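Local atomic coordinates of putative uncharacterized protein (Ustilago maydis, PDB entry 4GNX), a protein that binds single-stranded DNA through OB-fold domains, one of which carries a zinc ion, and is probably the large subunit of replication protein A. Residues Thr17-Val22 with Glu106-Ala111; Asp143-Leu148 with Glu185-Asn190; Glu314-Lys319 with Trp328-Cys333; Ala366-Gly371 with Ser422-Val427. All blocks are in the same frame, centred on the assembly; numbering follows the deposited sequence.

Contact 1: Thr17-Val22 with Glu106-Ala111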
# COMPACT_ATOMS: atom_id res chain seq x y z
N THR C 17 24.94 -14.05 -27.01
CA THR C 17 24.42 -12.92 -27.79
C THR C 17 22.89 -12.96 -27.85
O THR C 17 22.30 -14.02 -28.05
CB THR C 17 24.96 -12.95 -29.23
OG1 THR C 17 26.35 -12.60 -29.24
CG2 THR C 17 24.20 -11.98 -30.12
N ILE C 18 22.24 -11.82 -27.68
CA ILE C 18 20.79 -11.78 -27.82
C ILE C 18 20.35 -10.92 -28.99
O ILE C 18 21.02 -9.95 -29.34
CB ILE C 18 20.06 -11.35 -26.52
CG1 ILE C 18 20.48 -9.94 -26.09
CG2 ILE C 18 20.26 -12.37 -25.41
CD1 ILE C 18 19.73 -9.45 -24.86
N LYS C 19 19.22 -11.28 -29.59
CA LYS C 19 18.58 -10.46 -30.60
C LYS C 19 17.27 -9.92 -30.02
O LYS C 19 16.33 -10.68 -29.80
CB LYS C 19 18.30 -11.31 -31.84
CG LYS C 19 18.69 -10.65 -33.16
CD LYS C 19 17.48 -10.19 -33.97
CE LYS C 19 16.96 -11.26 -34.92
NZ LYS C 19 17.19 -10.96 -36.37
N ALA C 20 17.22 -8.62 -29.75
CA ALA C 20 16.07 -8.04 -29.04
C ALA C 20 15.68 -6.65 -29.54
O ALA C 20 16.55 -5.90 -30.02
CB ALA C 20 16.37 -7.99 -27.55
N ARG C 21 14.40 -6.28 -29.43
CA ARG C 21 14.04 -4.89 -29.73
C ARG C 21 13.85 -4.06 -28.49
O ARG C 21 13.31 -4.53 -27.49
CB ARG C 21 12.88 -4.73 -30.73
CG ARG C 21 11.48 -4.80 -30.16
CD ARG C 21 10.46 -4.01 -30.99
NE ARG C 21 10.70 -3.97 -32.44
CZ ARG C 21 10.55 -5.00 -33.27
NH1 ARG C 21 10.19 -6.20 -32.80
NH2 ARG C 21 10.77 -4.85 -34.57
N VAL C 22 14.32 -2.82 -28.55
CA VAL C 22 14.17 -1.87 -27.46
C VAL C 22 12.73 -1.41 -27.41
O VAL C 22 12.25 -0.79 -28.34
CB VAL C 22 15.05 -0.62 -27.64
CG1 VAL C 22 14.85 0.31 -26.46
CG2 VAL C 22 16.52 -1.00 -27.79
N GLU C 106 25.24 -4.10 -32.16
CA GLU C 106 25.12 -3.83 -33.59
C GLU C 106 23.68 -4.07 -34.00
O GLU C 106 23.08 -5.08 -33.63
CB GLU C 106 26.09 -4.71 -34.39
CG GLU C 106 27.52 -4.19 -34.38
CD GLU C 106 28.56 -5.20 -34.86
OE1 GLU C 106 28.76 -6.24 -34.18
OE2 GLU C 106 29.19 -4.93 -35.90
N GLU C 107 23.11 -3.13 -34.76
CA GLU C 107 21.71 -3.19 -35.18
C GLU C 107 21.46 -4.23 -36.28
O GLU C 107 22.32 -4.48 -37.13
CB GLU C 107 21.21 -1.81 -35.62
CG GLU C 107 19.74 -1.78 -35.99
CD GLU C 107 19.17 -0.38 -36.15
OE1 GLU C 107 17.94 -0.24 -36.04
OE2 GLU C 107 19.96 0.56 -36.40
N CYS C 108 20.26 -4.82 -36.25
CA CYS C 108 19.85 -5.88 -37.18
C CYS C 108 19.04 -5.37 -38.35
O CYS C 108 18.39 -4.33 -38.27
CB CYS C 108 19.00 -6.92 -36.45
SG CYS C 108 19.95 -8.07 -35.46
N THR C 109 19.07 -6.14 -39.44
CA THR C 109 18.30 -5.86 -40.64
C THR C 109 17.02 -6.71 -40.69
O THR C 109 16.05 -6.32 -41.32
CB THR C 109 19.15 -6.07 -41.91
OG1 THR C 109 20.53 -5.86 -41.60
CG2 THR C 109 18.72 -5.10 -43.00
N ASP C 110 17.03 -7.86 -40.00
CA ASP C 110 15.83 -8.68 -39.82
C ASP C 110 15.09 -8.27 -38.56
O ASP C 110 15.67 -8.22 -37.48
CB ASP C 110 16.18 -10.16 -39.72
CG ASP C 110 16.74 -10.72 -40.99
OD1 ASP C 110 17.42 -9.97 -41.73
OD2 ASP C 110 16.52 -11.91 -41.26
N ALA C 111 13.80 -7.98 -38.71
CA ALA C 111 12.92 -7.68 -37.58
C ALA C 111 11.87 -8.77 -37.38
O ALA C 111 11.16 -8.78 -36.37
CB ALA C 111 12.26 -6.31 -37.77
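Lys19 covers more of this contact than any other residue, laying its side chain over Cys108 and reaching on to the backbone of Asp110. Its CG and CD both lie against the cysteine sulfur, with Lys19 CD 3.6 Å from Cys108 SG. Bends at chi2 (-107°), chi3 and chi4 carry the amino group from the sulfur to the loop. There Lys19 NZ gives a weak hydrogen bond to Asp110 O at 3.3 Å. The carboxylate of Asp110 stays farther off, with Asp110 OD2 5.0 Å from Lys19 NZ, while the amino group has a long, weak ion pair with Asp113. Two residues along the strand, Arg21 brings the rim of its guanidinium to a methyl group: Arg21 NH2 is 3.8 Å from Ala111 CB, close to the guanidinium plane. The main polar partner of Arg21 is the backbone carbonyl of Asn71, which accepts from NE. In the sheet of this OB domain, strand 73-77 lies between strands 17-30 and 104-107, so the chain leaving the edge strand 104-107 folds back past this intervening strand to meet Lys19 and Arg21. The chemistry implies a modest attachment: one weak hydrogen bond, methylene-to-sulfur packing and a methyl at the guanidinium edge hold the two segments together, with no salt bridge between them.

Contact 2: Asp143-Leu148 with Glu185-Asn190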
# COMPACT_ATOMS: atom_id res chain seq x y z
N ASP C 143 -4.86 17.03 -29.78
CA ASP C 143 -5.60 18.25 -30.07
C ASP C 143 -4.68 19.47 -29.94
O ASP C 143 -4.53 20.27 -30.88
CB ASP C 143 -6.81 18.36 -29.15
CG ASP C 143 -7.54 19.67 -29.32
OD1 ASP C 143 -8.22 19.85 -30.35
OD2 ASP C 143 -7.43 20.52 -28.41
N SER C 144 -4.06 19.59 -28.77
CA SER C 144 -3.15 20.67 -28.45
C SER C 144 -2.25 20.20 -27.31
O SER C 144 -2.46 19.10 -26.76
CB SER C 144 -3.92 21.92 -28.01
OG SER C 144 -4.75 21.64 -26.89
N TYR C 145 -1.27 21.01 -26.95
CA TYR C 145 -0.43 20.67 -25.82
C TYR C 145 -0.07 21.90 -25.01
O TYR C 145 0.09 22.99 -25.55
CB TYR C 145 0.82 19.94 -26.27
CG TYR C 145 1.60 20.61 -27.37
CD1 TYR C 145 1.25 20.39 -28.71
CD2 TYR C 145 2.69 21.42 -27.09
CE1 TYR C 145 1.97 20.98 -29.74
CE2 TYR C 145 3.42 22.02 -28.11
CZ TYR C 145 3.05 21.80 -29.43
OH TYR C 145 3.75 22.39 -30.45
N GLY C 146 0.06 21.70 -23.70
CA GLY C 146 0.38 22.78 -22.80
C GLY C 146 1.79 23.31 -22.97
O GLY C 146 2.60 22.75 -23.73
N GLU C 147 2.06 24.41 -22.28
CA GLU C 147 3.41 24.91 -22.15
C GLU C 147 4.16 24.00 -21.19
O GLU C 147 3.55 23.26 -20.41
CB GLU C 147 3.39 26.37 -21.65
CG GLU C 147 3.75 26.58 -20.18
CD GLU C 147 2.60 26.32 -19.22
OE1 GLU C 147 1.59 25.69 -19.62
OE2 GLU C 147 2.71 26.76 -18.04
N LEU C 148 5.48 24.04 -21.28
CA LEU C 148 6.35 23.34 -20.37
C LEU C 148 6.42 24.05 -19.02
O LEU C 148 6.75 25.24 -18.95
CB LEU C 148 7.75 23.26 -20.97
CG LEU C 148 8.82 22.42 -20.27
CD1 LEU C 148 9.74 21.83 -21.32
CD2 LEU C 148 9.61 23.21 -19.23
N GLU C 185 10.36 18.47 -22.72
CA GLU C 185 11.04 19.57 -23.39
C GLU C 185 11.00 19.46 -24.91
O GLU C 185 10.41 20.30 -25.59
CB GLU C 185 12.49 19.66 -22.94
CG GLU C 185 12.66 19.72 -21.43
CD GLU C 185 14.11 19.75 -21.01
OE1 GLU C 185 14.92 20.39 -21.72
OE2 GLU C 185 14.45 19.12 -19.98
N THR C 186 11.60 18.39 -25.43
CA THR C 186 11.84 18.21 -26.85
C THR C 186 10.58 17.96 -27.67
O THR C 186 10.66 17.67 -28.86
CB THR C 186 12.81 17.04 -27.11
OG1 THR C 186 12.33 15.87 -26.43
CG2 THR C 186 14.22 17.37 -26.61
N PHE C 187 9.42 18.09 -27.03
CA PHE C 187 8.18 17.66 -27.66
C PHE C 187 7.87 18.32 -29.01
O PHE C 187 7.54 17.61 -29.97
CB PHE C 187 6.98 17.76 -26.72
CG PHE C 187 5.72 17.17 -27.29
CD1 PHE C 187 5.69 15.85 -27.73
CD2 PHE C 187 4.57 17.94 -27.39
CE1 PHE C 187 4.53 15.30 -28.26
CE2 PHE C 187 3.40 17.40 -27.92
CZ PHE C 187 3.38 16.08 -28.35
N PRO C 188 7.95 19.66 -29.08
CA PRO C 188 7.68 20.29 -30.38
C PRO C 188 8.76 20.09 -31.46
O PRO C 188 8.51 20.37 -32.62
CB PRO C 188 7.47 21.77 -30.04
CG PRO C 188 8.02 21.96 -28.66
CD PRO C 188 8.00 20.64 -27.97
N THR C 189 9.95 19.61 -31.06
CA THR C 189 10.99 19.13 -32.00
C THR C 189 10.46 18.13 -33.03
O THR C 189 10.80 18.20 -34.21
CB THR C 189 12.15 18.46 -31.22
OG1 THR C 189 12.93 19.47 -30.56
CG2 THR C 189 13.05 17.60 -32.13
N ASN C 190 9.62 17.21 -32.57
CA ASN C 190 9.10 16.11 -33.38
C ASN C 190 8.28 16.61 -34.55
O ASN C 190 7.52 17.58 -34.42
CB ASN C 190 8.27 15.16 -32.52
CG ASN C 190 8.93 14.87 -31.19
OD1 ASN C 190 10.10 14.49 -31.13
ND2 ASN C 190 8.18 15.06 -30.10
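Tyr145 and Phe187 meet in a T-shaped (edge-to-face) stack that forms the close-packed half of this contact. Phe187 points its edge at one face of the tyrosine, off centre toward the rim of that ring, with Phe187 CE2 3.7 Å from Tyr145 CG. The ring centroids are 5.1 Å apart and the planes stand at 88°, almost perpendicular. Tyr145 CG lies between the backbone N and the carbonyl carbon (chi1 51°), which directs the ring from strand 135-152 across to the short 3-10 turn 187-189. Leu165 of strand 159-168 and Val193 touch both rings, and Met222 packs on the buried phenylalanine. The tyrosine hydroxyl hydrogen-bonds to Asp194, which helps to hold the ring's orientation.

Away from this core the contact thins out. Pro188, an exposed residue, approaches the outer end of the tyrosine obliquely, its CB 3.8 Å from Tyr145 OH. Farther along the chain, Leu148 touches the last turn of helix 181-185 through a single methyl: its CD1 rests on the CA, CB and CG of Glu185, with Leu148 CD1 3.6 Å from Glu185 CG, although the CB of Glu185 points away overall. Joining the first strand to the segment that follows the helix between strands 174-180 and 198-207, this contact fits the topology of an OB fold, in which such a helix connects the third and fourth strands of the barrel.

Contact 3: Glu314-Lys319 with Trp328-Cys333. With ZN (zinc ion), chain I; nucleotides of chain G.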
# COMPACT_ATOMS: atom_id res chain seq x y z
N GLU C 314 -32.75 23.36 11.42
CA GLU C 314 -32.50 22.61 10.20
C GLU C 314 -31.38 23.30 9.41
O GLU C 314 -31.44 24.52 9.17
CB GLU C 314 -33.79 22.50 9.37
CG GLU C 314 -33.63 21.98 7.94
CD GLU C 314 -33.01 20.59 7.86
OE1 GLU C 314 -33.02 19.86 8.88
OE2 GLU C 314 -32.51 20.23 6.77
N GLY C 315 -30.37 22.53 9.04
CA GLY C 315 -29.27 23.04 8.23
C GLY C 315 -28.19 23.78 9.00
O GLY C 315 -27.05 23.88 8.52
N CYS C 316 -28.54 24.29 10.18
CA CYS C 316 -27.63 25.11 11.02
C CYS C 316 -26.88 24.31 12.10
O CYS C 316 -27.46 23.44 12.78
CB CYS C 316 -28.39 26.29 11.65
SG CYS C 316 -27.38 27.49 12.55
N ASN C 317 -25.58 24.62 12.25
CA ASN C 317 -24.68 23.89 13.16
C ASN C 317 -23.89 24.76 14.13
O ASN C 317 -23.12 24.24 14.94
CB ASN C 317 -23.66 23.06 12.37
CG ASN C 317 -24.29 22.10 11.39
OD1 ASN C 317 -25.45 21.70 11.53
ND2 ASN C 317 -23.52 21.71 10.38
N LYS C 318 -24.05 26.08 14.05
CA LYS C 318 -23.31 27.01 14.91
C LYS C 318 -23.45 26.62 16.39
O LYS C 318 -24.44 26.00 16.77
CB LYS C 318 -23.76 28.46 14.64
CG LYS C 318 -23.31 29.51 15.66
CD LYS C 318 -21.79 29.73 15.72
CE LYS C 318 -21.31 30.04 17.15
NZ LYS C 318 -19.99 30.73 17.21
N LYS C 319 -22.45 26.93 17.21
CA LYS C 319 -22.52 26.69 18.65
C LYS C 319 -23.54 27.58 19.34
O LYS C 319 -23.63 28.78 19.05
CB LYS C 319 -21.14 26.89 19.31
CG LYS C 319 -21.08 26.44 20.76
CD LYS C 319 -19.78 26.82 21.45
CE LYS C 319 -19.88 26.50 22.93
NZ LYS C 319 -18.52 26.40 23.53
N TRP C 328 -31.08 27.43 25.51
CA TRP C 328 -29.96 27.46 24.58
C TRP C 328 -30.20 28.40 23.43
O TRP C 328 -31.08 28.15 22.60
CB TRP C 328 -29.63 26.05 24.10
CG TRP C 328 -29.09 25.22 25.23
CD1 TRP C 328 -29.80 24.38 26.08
CD2 TRP C 328 -27.72 25.17 25.70
NE1 TRP C 328 -28.97 23.81 27.00
CE2 TRP C 328 -27.71 24.24 26.82
CE3 TRP C 328 -26.53 25.75 25.29
CZ2 TRP C 328 -26.54 23.93 27.51
CZ3 TRP C 328 -25.36 25.43 25.98
CH2 TRP C 328 -25.38 24.54 27.07
N ARG C 329 -29.42 29.49 23.38
CA ARG C 329 -29.55 30.50 22.31
C ARG C 329 -28.55 30.39 21.14
O ARG C 329 -27.33 30.29 21.36
CB ARG C 329 -29.55 31.93 22.89
CG ARG C 329 -29.61 33.01 21.81
CD ARG C 329 -30.22 34.32 22.28
NE ARG C 329 -30.73 35.11 21.14
CZ ARG C 329 -30.02 36.01 20.45
NH1 ARG C 329 -28.75 36.27 20.77
NH2 ARG C 329 -30.57 36.65 19.43
N CYS C 330 -29.08 30.41 19.91
CA CYS C 330 -28.28 30.58 18.69
C CYS C 330 -28.25 32.04 18.27
O CYS C 330 -29.27 32.72 18.32
CB CYS C 330 -28.85 29.74 17.52
SG CYS C 330 -27.86 29.85 16.00
N GLU C 331 -27.08 32.51 17.83
CA GLU C 331 -26.96 33.89 17.33
C GLU C 331 -27.53 34.03 15.92
O GLU C 331 -28.48 34.78 15.70
CB GLU C 331 -25.50 34.38 17.36
CG GLU C 331 -24.89 34.61 18.73
CD GLU C 331 -25.83 35.32 19.68
OE1 GLU C 331 -26.71 34.66 20.26
OE2 GLU C 331 -25.69 36.55 19.84
N LYS C 332 -26.93 33.29 14.98
CA LYS C 332 -27.28 33.32 13.56
C LYS C 332 -28.78 33.24 13.34
O LYS C 332 -29.37 34.10 12.65
CB LYS C 332 -26.59 32.17 12.79
CG LYS C 332 -26.87 32.15 11.29
CD LYS C 332 -27.43 30.81 10.84
CE LYS C 332 -27.28 30.58 9.34
NZ LYS C 332 -25.88 30.26 8.94
N CYS C 333 -29.39 32.19 13.89
CA CYS C 333 -30.82 32.01 13.70
C CYS C 333 -31.66 32.68 14.81
O CYS C 333 -32.89 32.61 14.79
CB CYS C 333 -31.20 30.55 13.39
SG CYS C 333 -30.81 29.31 14.62
ZN ZN I . -28.65 28.46 14.28
P DT G 13 -21.90 26.43 10.72
OP1 DT G 13 -22.89 26.08 11.77
OP2 DT G 13 -21.98 27.77 10.09
O5' DT G 13 -20.43 26.20 11.30
C5' DT G 13 -20.11 26.43 12.69
C4' DT G 13 -19.75 25.12 13.38
O4' DT G 13 -19.84 24.03 12.45
C3' DT G 13 -18.34 25.04 13.93
O3' DT G 13 -18.36 25.37 15.32
C2' DT G 13 -18.01 23.55 13.87
C1' DT G 13 -19.03 22.96 12.91
N1 DT G 13 -18.42 22.33 11.73
C2 DT G 13 -18.92 21.13 11.27
O2 DT G 13 -19.85 20.54 11.82
N3 DT G 13 -18.30 20.64 10.16
C4 DT G 13 -17.24 21.21 9.46
O4 DT G 13 -16.78 20.65 8.47
C5 DT G 13 -16.77 22.47 10.00
C7 DT G 13 -15.64 23.17 9.32
C6 DT G 13 -17.38 22.96 11.09
P DT G 14 -17.98 26.84 15.78
OP1 DT G 14 -19.27 27.58 15.90
OP2 DT G 14 -16.89 27.38 14.92
O5' DT G 14 -17.37 26.47 17.20
C5' DT G 14 -17.94 25.40 17.97
C4' DT G 14 -17.14 25.22 19.24
O4' DT G 14 -16.12 24.23 19.00
C3' DT G 14 -16.42 26.48 19.71
O3' DT G 14 -16.42 26.62 21.13
C2' DT G 14 -15.01 26.31 19.18
C1' DT G 14 -14.82 24.81 19.07
N1 DT G 14 -14.08 24.42 17.85
C2 DT G 14 -12.88 23.77 18.01
O2 DT G 14 -12.41 23.48 19.10
N3 DT G 14 -12.24 23.46 16.83
C4 DT G 14 -12.68 23.74 15.54
O4 DT G 14 -12.00 23.40 14.58
C5 DT G 14 -13.95 24.43 15.46
C7 DT G 14 -14.50 24.78 14.11
C6 DT G 14 -14.58 24.73 16.60
P DT G 15 -16.04 28.07 21.71
OP1 DT G 15 -17.06 28.41 22.74
OP2 DT G 15 -15.82 29.02 20.59
O5' DT G 15 -14.65 27.76 22.43
C5' DT G 15 -13.39 28.15 21.85
C4' DT G 15 -12.32 27.13 22.16
O4' DT G 15 -12.09 26.29 21.00
C3' DT G 15 -10.95 27.73 22.51
O3' DT G 15 -10.24 26.91 23.45
C2' DT G 15 -10.24 27.73 21.17
C1' DT G 15 -10.75 26.44 20.55
N1 DT G 15 -10.76 26.43 19.07
C2 DT G 15 -9.90 25.57 18.42
O2 DT G 15 -9.15 24.81 19.01
N3 DT G 15 -9.97 25.62 17.05
C4 DT G 15 -10.78 26.43 16.28
O4 DT G 15 -10.72 26.37 15.06
C5 DT G 15 -11.65 27.32 17.03
C7 DT G 15 -12.56 28.24 16.28
C6 DT G 15 -11.59 27.28 18.37
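A zinc ribbon inserted in the C-terminal OB domain brings together Cys316, Cys330 and Cys333, whose sulfurs converge on one zinc ion. Each of the three SG atoms lies 2.4 Å from the metal, and Cys311 supplies the fourth sulfur; a Cys311-Cys333 disulfide is also modelled. Cys330 and Cys333 form a CxxC turn, in which the backbone N of Cys333 donates to Cys330 SG at 3.5 Å; the N-H...S angle of 172° makes this bond nearly straight. Such a bond would probably ease the negative charge on that sulfur. Lys332, inside the turn, lays its aliphatic chain by the lone cysteine of the other segment, with Lys332 CD 3.7 Å from Cys316 SG.

The loop that carries Cys316 runs on to the DNA. Lys319 is extended, with CG anti to the backbone N (chi1 -171°), and its amino group spans two nucleotides of chain G: Lys319 NZ is 2.6 Å from DT15 OP1 and 3.2 Å from DT14 O3'. A weaker bond joins the backbone N of Lys319 to DT14 OP1 at 3.5 Å, and Lys318 runs alongside that same phosphate. One loop thus supplies a metal ligand and phosphate contacts, consistent with the metal shaping a DNA-binding surface. The four-cysteine site, with its CxxC turn on a small three-stranded sheet, is typical of the zinc ribbon in the C-terminal domain of the large RPA subunit.

Contact 4: Ala366-Gly371 with Ser422-Val427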
# COMPACT_ATOMS: atom_id res chain seq x y z
N ALA C 366 -16.56 11.50 12.64
CA ALA C 366 -16.30 11.17 14.03
C ALA C 366 -17.29 10.16 14.60
O ALA C 366 -16.97 9.44 15.54
CB ALA C 366 -16.26 12.43 14.88
N THR C 367 -18.48 10.09 14.00
CA THR C 367 -19.52 9.15 14.45
C THR C 367 -19.12 7.70 14.24
O THR C 367 -19.28 6.87 15.13
CB THR C 367 -20.89 9.42 13.82
OG1 THR C 367 -21.37 10.71 14.24
CG2 THR C 367 -21.90 8.38 14.26
N GLN C 368 -18.59 7.39 13.06
CA GLN C 368 -18.10 6.05 12.79
C GLN C 368 -16.83 5.76 13.57
O GLN C 368 -16.52 4.61 13.87
CB GLN C 368 -17.88 5.82 11.30
CG GLN C 368 -17.00 6.87 10.65
CD GLN C 368 -16.33 6.37 9.38
OE1 GLN C 368 -15.88 5.21 9.31
NE2 GLN C 368 -16.26 7.24 8.37
N LEU C 369 -16.07 6.79 13.89
CA LEU C 369 -14.89 6.57 14.68
C LEU C 369 -15.22 6.16 16.11
O LEU C 369 -14.38 5.59 16.79
CB LEU C 369 -13.96 7.78 14.63
CG LEU C 369 -12.75 7.53 13.73
CD1 LEU C 369 -13.10 7.38 12.26
CD2 LEU C 369 -11.72 8.63 13.90
N ILE C 370 -16.45 6.42 16.54
CA ILE C 370 -16.88 6.11 17.90
C ILE C 370 -18.07 5.13 17.91
O ILE C 370 -18.34 4.48 18.92
CB ILE C 370 -17.18 7.41 18.69
CG1 ILE C 370 -15.89 8.23 18.81
CG2 ILE C 370 -17.73 7.12 20.08
CD1 ILE C 370 -16.12 9.72 18.91
N GLY C 371 -18.76 5.02 16.78
CA GLY C 371 -19.84 4.05 16.60
C GLY C 371 -21.09 4.56 17.28
O GLY C 371 -21.91 3.78 17.75
N SER C 422 -11.65 14.40 5.92
CA SER C 422 -12.80 14.56 5.05
C SER C 422 -13.55 13.23 4.88
O SER C 422 -14.79 13.19 4.87
CB SER C 422 -12.38 15.17 3.71
OG SER C 422 -11.34 14.44 3.11
N ARG C 423 -12.81 12.13 4.74
CA ARG C 423 -13.41 10.80 4.86
C ARG C 423 -12.48 9.89 5.62
O ARG C 423 -11.28 9.98 5.50
CB ARG C 423 -13.73 10.19 3.50
CG ARG C 423 -15.03 9.38 3.50
CD ARG C 423 -15.20 8.52 2.26
NE ARG C 423 -14.75 7.13 2.44
CZ ARG C 423 -15.13 6.10 1.69
NH1 ARG C 423 -15.99 6.29 0.69
NH2 ARG C 423 -14.67 4.87 1.93
N ALA C 424 -13.06 9.02 6.44
CA ALA C 424 -12.31 7.92 7.04
C ALA C 424 -13.00 6.60 6.69
O ALA C 424 -14.17 6.40 6.98
CB ALA C 424 -12.20 8.09 8.54
N ALA C 425 -12.29 5.71 6.03
CA ALA C 425 -12.84 4.39 5.72
C ALA C 425 -12.05 3.35 6.50
O ALA C 425 -10.85 3.51 6.69
CB ALA C 425 -12.76 4.12 4.23
N PRO C 426 -12.74 2.31 6.99
CA PRO C 426 -12.03 1.23 7.71
C PRO C 426 -11.19 0.43 6.71
O PRO C 426 -11.62 0.21 5.59
CB PRO C 426 -13.17 0.39 8.26
CG PRO C 426 -14.28 0.60 7.29
CD PRO C 426 -14.18 2.02 6.84
N VAL C 427 -9.99 0.05 7.11
CA VAL C 427 -9.09 -0.68 6.21
C VAL C 427 -9.68 -1.98 5.65
O VAL C 427 -10.25 -2.79 6.39
CB VAL C 427 -7.75 -1.01 6.91
CG1 VAL C 427 -6.88 -1.90 6.02
CG2 VAL C 427 -7.02 0.28 7.31
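Gln368 takes a first torsion uncommon within a helix, with CG between the backbone N and the carbonyl carbon (chi1 53°), and from there extends straight across to Ala424 O, at the point where helix 363-370 of the C-terminal OB domain comes beside the last strand of the barrel, 414-426. Gln368 NE2 donates to Ala424 O at 2.6 Å, in the carbonyl plane but with a bent N-H...O angle of 136°, the acceptor lying somewhat off the plane of the amide. The bond is not ideal, since Gln368 OE1, another acceptor, also lies 3.1 Å from Ala424 O. The backbone N of the same alanine hydrogen-bonds to the side-chain carboxylate of Asp365, one turn earlier, so this helix grips both polar backbone atoms of Ala424. Just before it, Ser422 and Arg423 both face Asn403 in a classic beta bulge. Short segments of the helix and strand run at 27° to each other, and their axes approach to 9.1 Å. The rest of the packing is apolar: Phe402 of the neighbouring strand touches Ala424, and Leu369, backed by Tyr400, brings its CD1 methyl to 3.9 Å from Ala424 CB.

The four contacts follow one another along the chain without interleaving and sample three successive OB domains. Contact 1 belongs to the first and contact 2 to the second, their centres about 31 Å apart; strands 104-107 and 135-152, one from each, are consecutive in the chain. Contacts 3 and 4 share the C-terminal domain, with centres about 25 Å apart: the zinc ribbon of contact 3 follows strand 290-310, and contact 4 joins a helix to strand 414-426 of the same five-stranded sheet. About 76 Å separates the centres of contacts 1 and 3. Such spacing suits an extended protein whose separate domains bind along single-stranded DNA.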